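Local coordinates for protein lyase/mutase (Burkholderia cenocepacia, PDB 4LSB) that belongs to a family of lyases and mutases built on a TIM barrel and carries a bound magnesium ion, at residues A16-A21 with G89-A94; D126-G129 with I135-R138; A257-R262 with F266-A271. All coordinates share one frame; numbering follows the deposited sequence.

Interaction 1 of 3, residues A16-A21 with G89-A94; sequences ARHAEA and GLPVSA
H18 and P91 meet where the N-terminal helix 14-25 lies against a helix-to-strand turn of the TIM barrel, the one that leads from helix 74-88 into strand 92-95. G89 leaves the helical path with a positive phi, and L90 and P91 then carry the chain into the strand. Within 16-21, H18 carries the contact. Its CG lies anti to the carbonyl carbon (chi1 -72°), which swings the imidazole off the helix and across the turn. One face of the ring is laid on the L90-P91 peptide: H18 ND1 is 3.8 Å from L90 C, and P91 N stands about as far from H18 CG, both toward the rim of the ring and not over its middle.

The proline crosses the histidine at about a right angle and flanks the base of its side chain, with P91 CB 4.0 Å from H18 CB. The helix backbone joins in as well, for P91 CB comes within 3.6 Å of H18 O. P91 also packs on F22 of the same helix and on V120, while A19 touches V120 and F157; the helix thus spans several turns that precede barrel strands. At the far end of the imidazole, H18 NE2 approaches G89 O to 3.1 Å, yet the angle is too poor for a hydrogen bond.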
loop_
_atom_site.group_PDB
_atom_site.type_symbol
_atom_site.label_atom_id
_atom_site.label_comp_id
_atom_site.label_asym_id
_atom_site.label_seq_id
_atom_site.Cartn_x
_atom_site.Cartn_y
_atom_site.Cartn_z
ATOM N N ALA B 16 -18.052 0.339 21.233
ATOM C CA ALA B 16 -19.107 -0.538 21.699
ATOM C C ALA B 16 -20.164 -0.773 20.610
ATOM O O ALA B 16 -20.667 -1.887 20.474
ATOM C CB ALA B 16 -19.747 0.007 22.952
ATOM N N ARG B 17 -20.463 0.260 19.830
ATOM C CA ARG B 17 -21.422 0.147 18.710
ATOM C C ARG B 17 -20.849 -0.815 17.673
ATOM O O ARG B 17 -21.532 -1.706 17.251
ATOM C CB ARG B 17 -21.727 1.489 18.042
ATOM N N HIS B 18 -19.587 -0.634 17.296
ATOM C CA HIS B 18 -18.952 -1.534 16.338
ATOM C C HIS B 18 -18.873 -2.943 16.842
ATOM O O HIS B 18 -19.028 -3.887 16.062
ATOM C CB HIS B 18 -17.563 -1.069 15.991
ATOM C CG HIS B 18 -17.558 0.144 15.140
ATOM N ND1 HIS B 18 -16.424 0.877 14.913
ATOM C CD2 HIS B 18 -18.537 0.725 14.421
ATOM C CE1 HIS B 18 -16.692 1.862 14.084
ATOM N NE2 HIS B 18 -17.976 1.800 13.772
ATOM N N ALA B 19 -18.720 -3.095 18.155
ATOM C CA ALA B 19 -18.571 -4.435 18.747
ATOM C C ALA B 19 -19.858 -5.211 18.613
ATOM O O ALA B 19 -19.883 -6.416 18.267
ATOM C CB ALA B 19 -18.140 -4.349 20.216
ATOM N N GLU B 20 -20.941 -4.509 18.861
ATOM C CA GLU B 20 -22.242 -5.138 18.730
ATOM C C GLU B 20 -22.609 -5.407 17.294
ATOM O O GLU B 20 -23.179 -6.470 16.992
ATOM C CB GLU B 20 -23.355 -4.283 19.359
ATOM C CG GLU B 20 -24.730 -4.951 19.251
ATOM C CD GLU B 20 -24.823 -6.369 19.843
ATOM O OE1 GLU B 20 -24.204 -6.667 20.900
ATOM O OE2 GLU B 20 -25.535 -7.210 19.228
ATOM N N ALA B 21 -22.352 -4.454 16.425
ATOM C CA ALA B 21 -22.603 -4.675 15.006
ATOM C C ALA B 21 -21.808 -5.905 14.492
ATOM O O ALA B 21 -22.307 -6.758 13.728
ATOM C CB ALA B 21 -22.275 -3.420 14.221
ATOM N N GLY B 89 -13.598 3.275 9.683
ATOM C CA GLY B 89 -14.914 3.588 10.366
ATOM C C GLY B 89 -15.786 2.358 10.557
ATOM O O GLY B 89 -16.977 2.464 10.875
ATOM N N LEU B 90 -15.181 1.177 10.423
ATOM C CA LEU B 90 -15.864 -0.082 10.556
ATOM C C LEU B 90 -15.288 -0.915 11.705
ATOM O O LEU B 90 -14.117 -0.783 12.043
ATOM C CB LEU B 90 -15.670 -0.895 9.241
ATOM C CG LEU B 90 -16.383 -0.374 7.991
ATOM C CD1 LEU B 90 -16.010 -1.204 6.719
ATOM C CD2 LEU B 90 -17.888 -0.352 8.273
ATOM N N PRO B 91 -16.068 -1.872 12.220
ATOM C CA PRO B 91 -15.462 -2.885 13.080
ATOM C C PRO B 91 -14.254 -3.607 12.479
ATOM O O PRO B 91 -14.279 -3.965 11.301
ATOM C CB PRO B 91 -16.598 -3.887 13.344
ATOM C CG PRO B 91 -17.777 -3.338 12.639
ATOM C CD PRO B 91 -17.384 -2.260 11.726
ATOM N N VAL B 92 -13.201 -3.744 13.272
ATOM C CA VAL B 92 -11.944 -4.368 12.849
ATOM C C VAL B 92 -11.623 -5.587 13.704
ATOM O O VAL B 92 -11.526 -5.506 14.927
ATOM C CB VAL B 92 -10.759 -3.382 12.935
ATOM C CG1 VAL B 92 -9.446 -4.083 12.653
ATOM C CG2 VAL B 92 -10.952 -2.241 11.975
ATOM N N SER B 93 -11.473 -6.721 13.047
ATOM C CA SER B 93 -10.949 -7.922 13.644
ATOM C C SER B 93 -9.487 -7.990 13.343
ATOM O O SER B 93 -9.080 -8.003 12.177
ATOM C CB SER B 93 -11.603 -9.174 13.058
ATOM O OG SER B 93 -11.336 -10.271 13.922
ATOM N N ALA B 94 -8.690 -8.094 14.393
ATOM C CA ALA B 94 -7.255 -8.069 14.271
ATOM C C ALA B 94 -6.626 -9.431 14.224
ATOM O O ALA B 94 -6.857 -10.269 15.062
ATOM C CB ALA B 94 -6.687 -7.316 15.460
#

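Interaction 2 of 3, residues D126-G129 with I135-R138; sequences DATG and IYAR
Two first torsions bring T128 and Y136 together. In T128, chi1 of 58° sets CG2 anti to the carbonyl carbon, where the methyl faces the tyrosine; in Y136, chi1 of -66° likewise puts CG anti to the carbonyl carbon and lays the ring beneath that methyl. The result is a CH-pi contact, with T128 CG2 3.6 Å from the centroid of the Y136 ring and almost straight above its centre. The same methyl also sits 3.3 Å from Y136 N. That amide is used by a hydrogen bond to the backbone: Y136 N lies 3.0 Å from D126 O, with an angle of 156° at the hydrogen. D126 O further receives a CA-H...O contact from I135 CA, at 3.2 Å.

With A127 and I135 forming a single beta bridge, these bonds pinch together the beta-alpha loop that follows barrel strand 121-125 and runs to helix 138-153. Loops at this end of a TIM barrel classically surround the active site, and here the A127 side chain is about 8 Å from the bound magnesium.

T128 OG1 is held within the loop, by T133 O and R130 N, whereas the D126 and Y136 ends reach other parts of the fold. D126 turns its carboxylate to Y185 OH and E166 N, while I135 CG2 packs 4.0 Å from D126 CG. Y136 OH bonds to D102 and N98.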
loop_
_atom_site.group_PDB
_atom_site.type_symbol
_atom_site.label_atom_id
_atom_site.label_comp_id
_atom_site.label_asym_id
_atom_site.label_seq_id
_atom_site.Cartn_x
_atom_site.Cartn_y
_atom_site.Cartn_z
ATOM N N ASP B 126 -2.538 -21.236 16.995
ATOM C CA ASP B 126 -1.728 -22.248 17.747
ATOM C C ASP B 126 -0.415 -22.666 17.064
ATOM O O ASP B 126 0.055 -23.773 17.235
ATOM C CB ASP B 126 -2.606 -23.470 18.080
ATOM C CG ASP B 126 -3.203 -24.144 16.821
ATOM O OD1 ASP B 126 -2.768 -23.749 15.744
ATOM O OD2 ASP B 126 -4.054 -25.040 16.936
ATOM N N ALA B 127 0.154 -21.782 16.261
ATOM C CA ALA B 127 1.451 -21.996 15.661
ATOM C C ALA B 127 2.487 -21.388 16.580
ATOM O O ALA B 127 2.388 -20.230 16.967
ATOM C CB ALA B 127 1.554 -21.371 14.281
ATOM N N THR B 128 3.505 -22.190 16.879
ATOM C CA THR B 128 4.521 -21.843 17.869
ATOM C C THR B 128 5.583 -20.979 17.212
ATOM O O THR B 128 6.270 -20.199 17.888
ATOM C CB THR B 128 5.215 -23.110 18.347
ATOM O OG1 THR B 128 5.785 -23.754 17.215
ATOM C CG2 THR B 128 4.227 -24.078 18.974
ATOM N N GLY B 129 5.742 -21.140 15.895
ATOM C CA GLY B 129 6.865 -20.545 15.168
ATOM C C GLY B 129 8.120 -21.393 15.216
ATOM O O GLY B 129 9.127 -21.028 14.627
ATOM N N ILE B 135 3.186 -26.639 16.221
ATOM C CA ILE B 135 1.837 -26.413 16.754
ATOM C C ILE B 135 1.906 -26.675 18.252
ATOM O O ILE B 135 2.462 -27.691 18.661
ATOM C CB ILE B 135 0.783 -27.375 16.145
ATOM C CG1 ILE B 135 0.746 -27.264 14.631
ATOM C CG2 ILE B 135 -0.601 -27.117 16.731
ATOM C CD1 ILE B 135 0.106 -26.002 14.059
ATOM N N TYR B 136 1.358 -25.769 19.062
ATOM C CA TYR B 136 1.316 -25.969 20.511
ATOM C C TYR B 136 0.587 -27.265 20.860
ATOM O O TYR B 136 -0.385 -27.628 20.219
ATOM C CB TYR B 136 0.618 -24.810 21.272
ATOM C CG TYR B 136 1.336 -23.487 21.220
ATOM C CD1 TYR B 136 2.435 -23.205 22.054
ATOM C CD2 TYR B 136 0.923 -22.515 20.349
ATOM C CE1 TYR B 136 3.090 -21.992 21.971
ATOM C CE2 TYR B 136 1.565 -21.307 20.261
ATOM C CZ TYR B 136 2.637 -21.031 21.072
ATOM O OH TYR B 136 3.253 -19.819 20.910
ATOM N N ALA B 137 1.024 -27.938 21.926
ATOM C CA ALA B 137 0.263 -29.077 22.461
ATOM C C ALA B 137 -1.181 -28.678 22.833
ATOM O O ALA B 137 -1.439 -27.550 23.274
ATOM C CB ALA B 137 0.989 -29.687 23.653
ATOM N N ARG B 138 -2.109 -29.616 22.679
ATOM C CA ARG B 138 -3.539 -29.385 22.947
ATOM C C ARG B 138 -3.823 -28.682 24.269
ATOM O O ARG B 138 -4.641 -27.762 24.343
ATOM C CB ARG B 138 -4.302 -30.722 22.923
ATOM C CG ARG B 138 -5.824 -30.688 23.154
ATOM C CD ARG B 138 -6.638 -30.555 21.853
ATOM N NE ARG B 138 -6.890 -31.821 21.115
ATOM C CZ ARG B 138 -7.916 -32.648 21.347
ATOM N NH1 ARG B 138 -8.800 -32.387 22.313
ATOM N NH2 ARG B 138 -8.074 -33.752 20.627
#

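Interaction 3 of 3, residues A257-R262 with F266-A271; sequences ATEMRR and FTFTQA
A single carboxylate, that of E259, takes hold of three donors on the two successive residues T267 and F268. E259 OE2 receives both T267 N, at 2.8 Å, and T267 OG1, at 2.6 Å, and the two donors reach it from opposite faces of the carboxylate plane. The hydroxyl comes from above, 36° out of that plane, whereas the amide arrives on the syn side. E259 OE1 offers its syn lone pair to F268 N at 2.9 Å. T265 OG1 is a further partner of OE2, so this oxygen is gripped by several groups at once, and the rotation of the carboxylate is fixed. The reach is obtained by extension: CG lies anti to the backbone N (chi1 179°) and the chain stays stretched beyond it. Such a gathering of donors would be expected to favour the ionised carboxylate.

OE1 also lies at the edge of the F268 ring, near its plane, with the carboxylate turned 82° from that plane. Next along the helix, M260 bends at its end and brings its sulfur beside the rims of two phenylalanine rings that lie in directions about a right angle apart. M260 SD is 3.6 Å from F266 CE1, approaching that ring obliquely, and 5.0 Å from the centroid of the F268 ring, which it meets at the edge. M260 CG backs this up by touching F268 CE2 at 3.8 Å. Within the turn, T269 OG1 bonds F266 O at 2.6 Å and steadies the curve on which the donors sit.

The E259 bonds and the Met-aromatic contacts fold the 266-271 turn back on the end of helix 244-263. This arm also meets L226 and F51 of the second subunit, through F266 packing and an R261 cation-pi contact respectively, consistent with the helix-swapped dimers of this superfamily.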
loop_
_atom_site.group_PDB
_atom_site.type_symbol
_atom_site.label_atom_id
_atom_site.label_comp_id
_atom_site.label_asym_id
_atom_site.label_seq_id
_atom_site.Cartn_x
_atom_site.Cartn_y
_atom_site.Cartn_z
ATOM N N ALA B 257 5.296 -3.204 -13.952
ATOM C CA ALA B 257 6.776 -3.190 -13.905
ATOM C C ALA B 257 7.405 -3.919 -15.100
ATOM O O ALA B 257 8.339 -3.409 -15.741
ATOM C CB ALA B 257 7.254 -3.835 -12.620
ATOM N N THR B 258 6.843 -5.081 -15.402
ATOM C CA THR B 258 7.293 -5.959 -16.477
ATOM C C THR B 258 7.060 -5.301 -17.829
ATOM O O THR B 258 7.926 -5.318 -18.689
ATOM C CB THR B 258 6.567 -7.330 -16.436
ATOM O OG1 THR B 258 6.953 -8.011 -15.242
ATOM C CG2 THR B 258 6.904 -8.223 -17.661
ATOM N N GLU B 259 5.894 -4.679 -18.000
ATOM C CA GLU B 259 5.601 -4.014 -19.259
ATOM C C GLU B 259 6.630 -2.910 -19.437
ATOM O O GLU B 259 7.247 -2.757 -20.523
ATOM C CB GLU B 259 4.174 -3.408 -19.235
ATOM C CG GLU B 259 3.856 -2.694 -20.534
ATOM C CD GLU B 259 2.560 -1.895 -20.517
ATOM O OE1 GLU B 259 1.846 -1.928 -19.501
ATOM O OE2 GLU B 259 2.259 -1.279 -21.560
ATOM N N MET B 260 6.884 -2.127 -18.374
ATOM C CA MET B 260 7.821 -1.032 -18.520
ATOM C C MET B 260 9.223 -1.480 -18.833
ATOM O O MET B 260 9.904 -0.855 -19.694
ATOM C CB MET B 260 7.826 -0.109 -17.303
ATOM C CG MET B 260 6.532 0.703 -17.200
ATOM S SD MET B 260 6.628 1.837 -15.797
ATOM C CE MET B 260 6.447 0.737 -14.419
ATOM N N ARG B 261 9.694 -2.509 -18.135
ATOM C CA ARG B 261 11.064 -3.013 -18.349
ATOM C C ARG B 261 11.230 -3.645 -19.708
ATOM O O ARG B 261 12.200 -3.379 -20.379
ATOM C CB ARG B 261 11.447 -4.036 -17.282
ATOM C CG ARG B 261 11.586 -3.469 -15.883
ATOM C CD ARG B 261 12.824 -2.608 -15.719
ATOM N NE ARG B 261 13.997 -3.287 -16.244
ATOM C CZ ARG B 261 15.040 -2.664 -16.777
ATOM N NH1 ARG B 261 15.079 -1.328 -16.859
ATOM N NH2 ARG B 261 16.047 -3.378 -17.220
ATOM N N ARG B 262 10.289 -4.477 -20.112
ATOM C CA ARG B 262 10.370 -5.223 -21.352
ATOM C C ARG B 262 10.019 -4.373 -22.595
ATOM O O ARG B 262 10.734 -4.412 -23.591
ATOM C CB ARG B 262 9.474 -6.492 -21.276
ATOM N N PHE B 266 3.325 1.970 -21.196
ATOM C CA PHE B 266 2.592 2.324 -20.013
ATOM C C PHE B 266 1.100 2.038 -20.119
ATOM O O PHE B 266 0.249 2.717 -19.491
ATOM C CB PHE B 266 2.832 3.805 -19.769
ATOM C CG PHE B 266 4.298 4.168 -19.686
ATOM C CD1 PHE B 266 5.008 3.954 -18.520
ATOM C CD2 PHE B 266 4.970 4.673 -20.781
ATOM C CE1 PHE B 266 6.342 4.265 -18.421
ATOM C CE2 PHE B 266 6.312 4.974 -20.699
ATOM C CZ PHE B 266 7.003 4.772 -19.509
ATOM N N THR B 267 0.748 1.051 -20.949
ATOM C CA THR B 267 -0.668 0.782 -21.210
ATOM C C THR B 267 -1.357 0.223 -19.959
ATOM O O THR B 267 -2.574 0.273 -19.815
ATOM C CB THR B 267 -0.858 -0.195 -22.388
ATOM O OG1 THR B 267 -0.303 -1.490 -22.077
ATOM C CG2 THR B 267 -0.278 0.390 -23.641
ATOM N N PHE B 268 -0.557 -0.293 -19.035
ATOM C CA PHE B 268 -1.103 -0.677 -17.764
ATOM C C PHE B 268 -1.950 0.440 -17.071
ATOM O O PHE B 268 -2.804 0.166 -16.263
ATOM C CB PHE B 268 0.027 -1.179 -16.874
ATOM C CG PHE B 268 0.870 -0.091 -16.282
ATOM C CD1 PHE B 268 0.417 0.653 -15.190
ATOM C CD2 PHE B 268 2.117 0.180 -16.798
ATOM C CE1 PHE B 268 1.209 1.603 -14.616
ATOM C CE2 PHE B 268 2.916 1.198 -16.248
ATOM C CZ PHE B 268 2.461 1.881 -15.138
ATOM N N THR B 269 -1.680 1.707 -17.418
ATOM C CA THR B 269 -2.255 2.833 -16.799
ATOM C C THR B 269 -3.714 2.979 -17.199
ATOM O O THR B 269 -4.480 3.637 -16.486
ATOM C CB THR B 269 -1.484 4.135 -17.163
ATOM O OG1 THR B 269 -1.535 4.323 -18.577
ATOM C CG2 THR B 269 -0.003 4.122 -16.706
ATOM N N GLN B 270 -4.106 2.339 -18.305
ATOM C CA GLN B 270 -5.468 2.411 -18.820
ATOM C C GLN B 270 -6.464 1.764 -17.849
ATOM O O GLN B 270 -7.555 2.303 -17.617
ATOM C CB GLN B 270 -5.531 1.749 -20.225
ATOM C CG GLN B 270 -4.631 2.443 -21.284
ATOM C CD GLN B 270 -4.755 1.851 -22.699
ATOM O OE1 GLN B 270 -5.385 0.792 -22.918
ATOM N NE2 GLN B 270 -4.144 2.519 -23.663
ATOM N N ALA B 271 -6.071 0.674 -17.206
ATOM C CA ALA B 271 -6.940 0.042 -16.171
ATOM C C ALA B 271 -6.820 0.610 -14.746
ATOM O O ALA B 271 -7.561 0.207 -13.876
ATOM C CB ALA B 271 -6.696 -1.437 -16.125
#

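How the interactions relate
Followed from the N terminus, the three contacts come in series, none nested in or crossing another. Interaction 1 closes the longest span, 67 residues, and ties the N-terminal helix to the turn before strand 92-95. Strand 121-125 then leads to interaction 2, which closes a short excursion of five residues in the loop before helix 138-153, near the magnesium side of the barrel. The rest of the barrel passes before interaction 3 folds the chain back, after three residues, on the end of helix 244-263. With centres 28 to 44 Å apart and no touching atoms, they act at separate places: a helix packed on the barrel, a beta-alpha loop, and a dimer arm.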